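Local atomic coordinates of SalCYP truncation (Salinispora tropica, PDB entry 7ABB), a protein that belongs to the cytochrome P450 family of heme proteins and carries heme c bound in the pocket of its predominantly helical fold. Residues Cys53-Asp58 with Val303-Ala308; Trp44-Tyr49 with Gly294-Gln299. All blocks are in the same frame, centred on the assembly; numbering follows the deposited sequence.

Contacts 1 and 2 pack a helix and a loop against the small beta sheet typical of cytochromes P450. From the N terminus the chain forms strands 34-37 and 43-46 and turns straight into helix 49-56. It then travels through a long, largely helical region before coming back as strand 285-288, the loop 294-299, strand 302-304 and the short helix 307-310. Contact 2 closes this excursion first, laying 294-299 against 44-49; contact 1 closes it again, setting 303-308 against 53-58. Their segments alternate, so the two loops cross. Strands 43-46 and 302-304 lie side by side in the sheet, where Leu-304 N sits 2.8 Å from Trp-44 O, a probable hydrogen bond.

Contact 1: residues Cys53-Asp58 with Val303-Ala308; sequences CAAFRD and VLLPLA. With HEC (heme c), chain B.
Ala-55 opens the contact: its CB lies 3.7 Å from Leu-305 CD2. In the cytochrome P450 fold this is the packing of the helix that probably corresponds to helix B against the end of strand 302-304 and the turn that follows it. Phe-62 touches both Ala-55 and Val-303, extending the apolar patch toward strand 62-63. Ala-55 O accepts a hydrogen bond from Asp-58 N at 3.2 Å.

Phe-56, the next residue, carries most of the helix's side of the contact. Its ring lies flat over the end of Leu-305, whose CD1 is 3.7 Å from the ring centroid and 4° off the normal, a CH-pi contact almost centred on the ring. The leucine lies alongside the phenylalanine but runs the other way, so its CB reaches the same ring near CE2 and CZ. With chi2 at -178° Leu-305 is extended from CA to CD1, which slides this methyl under the ring and turns its branch mate CD2 toward Ala-55; one side chain thereby serves two successive helix residues. Leu-307 crosses Phe-56 at about a right angle, and its CD2 comes obliquely to CE2 at 3.9 Å.

Phe-56 and Leu-307 both belong to the heme pocket. At the ring edge, near its plane, Phe-56 CE1 meets carboxylate oxygen O2A of heme c at 3.5 Å, a placement in which the slightly positive rim would probably suit the negative oxygen. Arg-92 and Arg-286 hydrogen-bond to the same heme, and the backbone of Arg-286 pairs with Val-303 in the sheet. Leu-307 divides its two methyls: while CD2 stays with the phenylalanine, CD1 rests 3.8 Å from heme methyl CMA.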
loop_
_atom_site.group_PDB
_atom_site.type_symbol
_atom_site.label_atom_id
_atom_site.label_comp_id
_atom_site.label_asym_id
_atom_site.label_seq_id
_atom_site.Cartn_x
_atom_site.Cartn_y
_atom_site.Cartn_z
ATOM N N CYS A 53 4.817 14.119 9.012
ATOM C CA CYS A 53 5.235 13.170 10.047
ATOM C C CYS A 53 4.630 13.543 11.395
ATOM O O CYS A 53 4.097 12.678 12.115
ATOM C CB CYS A 53 6.754 13.142 10.173
ATOM S SG CYS A 53 7.559 12.207 8.895
ATOM N N ALA A 54 4.721 14.818 11.749
ATOM C CA ALA A 54 4.223 15.264 13.051
ATOM C C ALA A 54 2.724 15.026 13.168
ATOM O O ALA A 54 2.216 14.702 14.255
ATOM C CB ALA A 54 4.543 16.738 13.268
ATOM N N ALA A 55 1.998 15.213 12.071
ATOM C CA ALA A 55 0.553 15.022 12.094
ATOM C C ALA A 55 0.206 13.553 12.292
ATOM O O ALA A 55 -0.655 13.230 13.127
ATOM C CB ALA A 55 -0.081 15.547 10.811
ATOM N N PHE A 56 0.900 12.662 11.585
ATOM C CA PHE A 56 0.722 11.226 11.788
ATOM C C PHE A 56 0.994 10.831 13.229
ATOM O O PHE A 56 0.402 9.859 13.719
ATOM C CB PHE A 56 1.668 10.431 10.879
ATOM C CG PHE A 56 1.137 10.149 9.483
ATOM C CD1 PHE A 56 -0.006 9.387 9.281
ATOM C CD2 PHE A 56 1.821 10.610 8.367
ATOM C CE1 PHE A 56 -0.460 9.104 7.977
ATOM C CE2 PHE A 56 1.375 10.337 7.097
ATOM C CZ PHE A 56 0.240 9.592 6.884
ATOM N N ARG A 57 1.902 11.526 13.906
ATOM C CA ARG A 57 2.335 11.150 15.247
ATOM C C ARG A 57 1.577 11.847 16.367
ATOM O O ARG A 57 1.873 11.580 17.530
ATOM C CB ARG A 57 3.834 11.422 15.410
ATOM C CG ARG A 57 4.679 10.490 14.565
ATOM C CD ARG A 57 6.128 10.969 14.471
ATOM N NE ARG A 57 6.869 10.094 13.554
ATOM C CZ ARG A 57 7.955 10.462 12.878
ATOM N NH1 ARG A 57 8.442 11.696 13.013
ATOM N NH2 ARG A 57 8.552 9.601 12.062
ATOM N N ASP A 58 0.612 12.722 16.060
ATOM C CA ASP A 58 -0.142 13.465 17.087
ATOM C C ASP A 58 -1.630 13.243 16.832
ATOM O O ASP A 58 -2.317 14.089 16.266
ATOM C CB ASP A 58 0.225 14.929 17.051
ATOM C CG ASP A 58 -0.505 15.750 18.076
ATOM O OD1 ASP A 58 -1.203 15.155 18.919
ATOM O OD2 ASP A 58 -0.375 17.003 18.025
ATOM N N VAL A 303 -7.794 17.411 7.127
ATOM C CA VAL A 303 -6.405 17.626 6.741
ATOM C C VAL A 303 -5.901 16.373 6.041
ATOM O O VAL A 303 -5.966 15.281 6.596
ATOM C CB VAL A 303 -5.520 17.943 7.957
ATOM C CG1 VAL A 303 -4.100 18.234 7.535
ATOM C CG2 VAL A 303 -6.073 19.131 8.720
ATOM N N LEU A 304 -5.358 16.540 4.843
ATOM C CA LEU A 304 -4.766 15.425 4.116
ATOM C C LEU A 304 -3.254 15.398 4.292
ATOM O O LEU A 304 -2.593 16.444 4.357
ATOM C CB LEU A 304 -5.102 15.492 2.625
ATOM C CG LEU A 304 -6.580 15.519 2.250
ATOM C CD1 LEU A 304 -6.721 15.299 0.752
ATOM C CD2 LEU A 304 -7.366 14.483 3.042
ATOM N N LEU A 305 -2.705 14.180 4.294
ATOM C CA LEU A 305 -1.295 13.904 4.559
ATOM C C LEU A 305 -0.700 13.173 3.356
ATOM O O LEU A 305 -0.373 11.980 3.442
ATOM C CB LEU A 305 -1.145 13.083 5.840
ATOM C CG LEU A 305 -1.798 13.691 7.095
ATOM C CD1 LEU A 305 -1.523 12.790 8.306
ATOM C CD2 LEU A 305 -1.309 15.064 7.338
ATOM N N PRO A 306 -0.541 13.851 2.213
ATOM C CA PRO A 306 -0.123 13.130 0.993
ATOM C C PRO A 306 1.327 12.669 1.070
ATOM O O PRO A 306 2.254 13.475 1.204
ATOM C CB PRO A 306 -0.333 14.162 -0.122
ATOM C CG PRO A 306 -0.250 15.490 0.596
ATOM C CD PRO A 306 -0.905 15.249 1.915
ATOM N N LEU A 307 1.524 11.355 0.926
ATOM C CA LEU A 307 2.872 10.812 0.923
ATOM C C LEU A 307 3.659 11.276 -0.309
ATOM O O LEU A 307 4.893 11.317 -0.268
ATOM C CB LEU A 307 2.803 9.278 0.982
ATOM C CG LEU A 307 1.996 8.717 2.167
ATOM C CD1 LEU A 307 2.111 7.194 2.159
ATOM C CD2 LEU A 307 2.482 9.309 3.487
ATOM N N ALA A 308 2.965 11.615 -1.399
ATOM C CA ALA A 308 3.596 12.172 -2.601
ATOM C C ALA A 308 4.241 13.521 -2.334
ATOM O O ALA A 308 5.104 13.944 -3.104
ATOM C CB ALA A 308 2.573 12.322 -3.722
HETATM FE FE HEC B . -0.738 -0.863 4.484
HETATM C CHA HEC B . -2.102 1.122 6.942
HETATM C CHB HEC B . 0.578 1.949 3.036
HETATM C CHC HEC B . 0.664 -2.826 2.047
HETATM C CHD HEC B . -2.352 -3.596 5.718
HETATM N NA HEC B . -0.776 1.111 4.895
HETATM C C1A HEC B . -1.355 1.751 5.991
HETATM C C2A HEC B . -1.079 3.173 5.982
HETATM C C3A HEC B . -0.321 3.378 4.889
HETATM C C4A HEC B . -0.129 2.120 4.210
HETATM C CMA HEC B . 0.248 4.710 4.370
HETATM C CAA HEC B . -1.531 4.231 7.051
HETATM C CBA HEC B . -2.898 4.845 6.774
HETATM C CGA HEC B . -3.214 5.890 7.832
HETATM O O1A HEC B . -4.368 6.373 7.772
HETATM O O2A HEC B . -2.323 6.190 8.669
HETATM N NB HEC B . 0.348 -0.508 2.831
HETATM C C1B HEC B . 0.834 0.722 2.426
HETATM C C2B HEC B . 1.664 0.500 1.280
HETATM C C3B HEC B . 1.706 -0.821 1.027
HETATM C C4B HEC B . 0.867 -1.472 1.972
HETATM C CMB HEC B . 2.377 1.672 0.576
HETATM C CAB HEC B . 2.379 -1.650 -0.037
HETATM C CBB HEC B . 3.465 -0.981 -0.816
HETATM N NC HEC B . -0.862 -2.831 3.972
HETATM C C1C HEC B . -0.126 -3.444 2.985
HETATM C C2C HEC B . -0.334 -4.865 3.059
HETATM C C3C HEC B . -1.174 -5.113 4.090
HETATM C C4C HEC B . -1.522 -3.828 4.652
HETATM C CMC HEC B . 0.339 -5.871 2.123
HETATM C CAC HEC B . -1.772 -6.428 4.616
HETATM C CBC HEC B . -1.092 -7.755 4.278
HETATM N ND HEC B . -1.996 -1.155 6.006
HETATM C C1D HEC B . -2.539 -2.398 6.331
HETATM C C2D HEC B . -3.356 -2.231 7.491
HETATM C C3D HEC B . -3.304 -0.797 7.887
HETATM C C4D HEC B . -2.412 -0.199 6.918
HETATM C CMD HEC B . -4.155 -3.346 8.178
HETATM C CAD HEC B . -4.019 -0.108 9.063
HETATM C CBD HEC B . -3.077 -0.122 10.242
HETATM C CGD HEC B . -3.688 0.637 11.404
HETATM O O1D HEC B . -3.193 0.492 12.542
HETATM O O2D HEC B . -4.664 1.375 11.160
#

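Contact 2: residues Trp44-Tyr49 with Gly294-Gln299; sequences WVLSTY and GGVASQ
Trp-44 offers one broad face of its indole to the backbone and side chains of Val-296 and Ala-297, and the contact is largely the moulding of a loop onto this flat surface. Over the six-membered ring sits the branch point of the valine, with CB 3.9 Å from the ring centroid and 11° off the normal. Val-296 CG2 sits over the same face, 3.8 Å from Trp-44 CE3 and close to the ring-fusion atom CD2. Ala-297 lays its CA over the five-membered ring, 4.2 Å from the centroid but tilted 27° from the normal, while Ala-297 CB lies just beyond the rim, 3.9 Å from Trp-44 CD1. Val-296 CB and Ala-297 CA make CH-pi contacts. The carbonyl linking the two residues lies over the same face, offset toward the rim, with Val-296 O 3.4 Å from Trp-44 CZ2. The indole thus meets three bumps: a branched side chain, a carbonyl oxygen and an alpha carbon.

Leu-46, two residues along the strand, emerges on the same side as Trp-44, and the valine methyl drops into the notch between them, with CG2 4.1 Å from Leu-46 CD2. With CG1 anti to the carbonyl carbon (chi1 -63°), Val-296 CG2 falls between the backbone N and the carbonyl carbon, facing both partners. Gly-294, at a positive phi, has no side chain to crowd Leu-46 CD2.

The loop joins strands 285-288 and 302-304 on the small beta sheet of the cytochrome P450 fold, the Leu-46 side chain about 12 Å from the heme. Ala-34 of strand 34-37 touches Trp-44, Leu-46 and Val-296, and His-36 meets the indole edge-to-face. Strand 43-46 lies between strands 34-37 and 302-304, and Leu-46 also reaches Ile-52 and Ala-55 of helix 49-56.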
loop_
_atom_site.group_PDB
_atom_site.type_symbol
_atom_site.label_atom_id
_atom_site.label_comp_id
_atom_site.label_asym_id
_atom_site.label_seq_id
_atom_site.Cartn_x
_atom_site.Cartn_y
_atom_site.Cartn_z
ATOM N N TRP A 44 -7.547 21.101 4.109
ATOM C CA TRP A 44 -6.141 21.463 4.058
ATOM C C TRP A 44 -5.304 20.293 3.558
ATOM O O TRP A 44 -5.626 19.122 3.808
ATOM C CB TRP A 44 -5.645 21.893 5.437
ATOM C CG TRP A 44 -6.054 23.289 5.820
ATOM C CD1 TRP A 44 -7.131 23.666 6.579
ATOM C CD2 TRP A 44 -5.378 24.517 5.461
ATOM N NE1 TRP A 44 -7.164 25.036 6.711
ATOM C CE2 TRP A 44 -6.101 25.576 6.047
ATOM C CE3 TRP A 44 -4.232 24.813 4.717
ATOM C CZ2 TRP A 44 -5.721 26.908 5.905
ATOM C CZ3 TRP A 44 -3.861 26.134 4.575
ATOM C CH2 TRP A 44 -4.601 27.164 5.160
ATOM N N VAL A 45 -4.224 20.620 2.853
ATOM C CA VAL A 45 -3.240 19.650 2.384
ATOM C C VAL A 45 -1.879 20.046 2.938
ATOM O O VAL A 45 -1.310 21.072 2.528
ATOM C CB VAL A 45 -3.199 19.572 0.851
ATOM C CG1 VAL A 45 -2.199 18.513 0.405
ATOM C CG2 VAL A 45 -4.584 19.283 0.287
ATOM N N LEU A 46 -1.346 19.251 3.861
ATOM C CA LEU A 46 0.010 19.482 4.339
ATOM C C LEU A 46 1.011 19.098 3.259
ATOM O O LEU A 46 0.787 18.172 2.478
ATOM C CB LEU A 46 0.291 18.699 5.615
ATOM C CG LEU A 46 -0.640 19.028 6.779
ATOM C CD1 LEU A 46 -0.099 18.419 8.051
ATOM C CD2 LEU A 46 -0.840 20.524 7.032
ATOM N N SER A 47 2.122 19.840 3.193
ATOM C CA SER A 47 3.055 19.684 2.082
ATOM C C SER A 47 4.501 19.421 2.475
ATOM O O SER A 47 5.358 19.329 1.576
ATOM C CB SER A 47 3.022 20.927 1.198
ATOM O OG SER A 47 3.545 22.043 1.903
ATOM N N THR A 48 4.811 19.296 3.761
ATOM C CA THR A 48 6.182 19.085 4.200
ATOM C C THR A 48 6.328 17.729 4.868
ATOM O O THR A 48 5.375 17.204 5.462
ATOM C CB THR A 48 6.670 20.191 5.172
ATOM O OG1 THR A 48 6.028 20.079 6.461
ATOM C CG2 THR A 48 6.412 21.557 4.620
ATOM N N TYR A 49 7.547 17.192 4.789
ATOM C CA TYR A 49 7.867 15.944 5.469
ATOM C C TYR A 49 7.695 16.104 6.970
ATOM O O TYR A 49 7.016 15.291 7.606
ATOM C CB TYR A 49 9.296 15.535 5.139
ATOM C CG TYR A 49 9.780 14.313 5.848
ATOM C CD1 TYR A 49 9.560 13.057 5.315
ATOM C CD2 TYR A 49 10.487 14.405 7.039
ATOM C CE1 TYR A 49 10.016 11.899 5.959
ATOM C CE2 TYR A 49 10.958 13.262 7.686
ATOM C CZ TYR A 49 10.726 12.016 7.146
ATOM O OH TYR A 49 11.198 10.899 7.788
ATOM N N GLY A 294 -1.168 21.845 12.763
ATOM C CA GLY A 294 -0.238 21.887 11.658
ATOM C C GLY A 294 0.222 23.280 11.324
ATOM O O GLY A 294 0.816 23.485 10.260
ATOM N N GLY A 295 -0.058 24.244 12.182
ATOM C CA GLY A 295 0.200 25.642 11.926
ATOM C C GLY A 295 -0.864 26.346 11.116
ATOM O O GLY A 295 -0.831 27.581 11.025
ATOM N N VAL A 296 -1.814 25.620 10.526
ATOM C CA VAL A 296 -2.653 26.206 9.489
ATOM C C VAL A 296 -4.136 25.930 9.668
ATOM O O VAL A 296 -4.966 26.732 9.222
ATOM C CB VAL A 296 -2.207 25.721 8.094
ATOM C CG1 VAL A 296 -0.788 26.194 7.815
ATOM C CG2 VAL A 296 -2.318 24.206 7.956
ATOM N N ALA A 297 -4.487 24.808 10.298
ATOM C CA ALA A 297 -5.865 24.343 10.300
ATOM C C ALA A 297 -6.593 24.794 11.555
ATOM O O ALA A 297 -5.990 25.261 12.525
ATOM C CB ALA A 297 -5.934 22.809 10.168
ATOM N N SER A 298 -7.917 24.721 11.479
ATOM C CA SER A 298 -8.807 25.065 12.580
ATOM C C SER A 298 -9.599 23.834 12.993
ATOM O O SER A 298 -9.707 22.837 12.261
ATOM C CB SER A 298 -9.772 26.183 12.202
ATOM O OG SER A 298 -9.064 27.393 11.908
ATOM N N GLN A 299 -10.164 23.909 14.183
ATOM C CA GLN A 299 -10.991 22.813 14.659
ATOM C C GLN A 299 -12.070 22.493 13.634
ATOM O O GLN A 299 -12.785 23.388 13.167
ATOM C CB GLN A 299 -11.612 23.180 15.999
ATOM C CG GLN A 299 -12.560 22.118 16.533
ATOM C CD GLN A 299 -13.956 22.230 15.957
ATOM O OE1 GLN A 299 -14.581 23.301 15.954
ATOM N NE2 GLN A 299 -14.473 21.095 15.484
#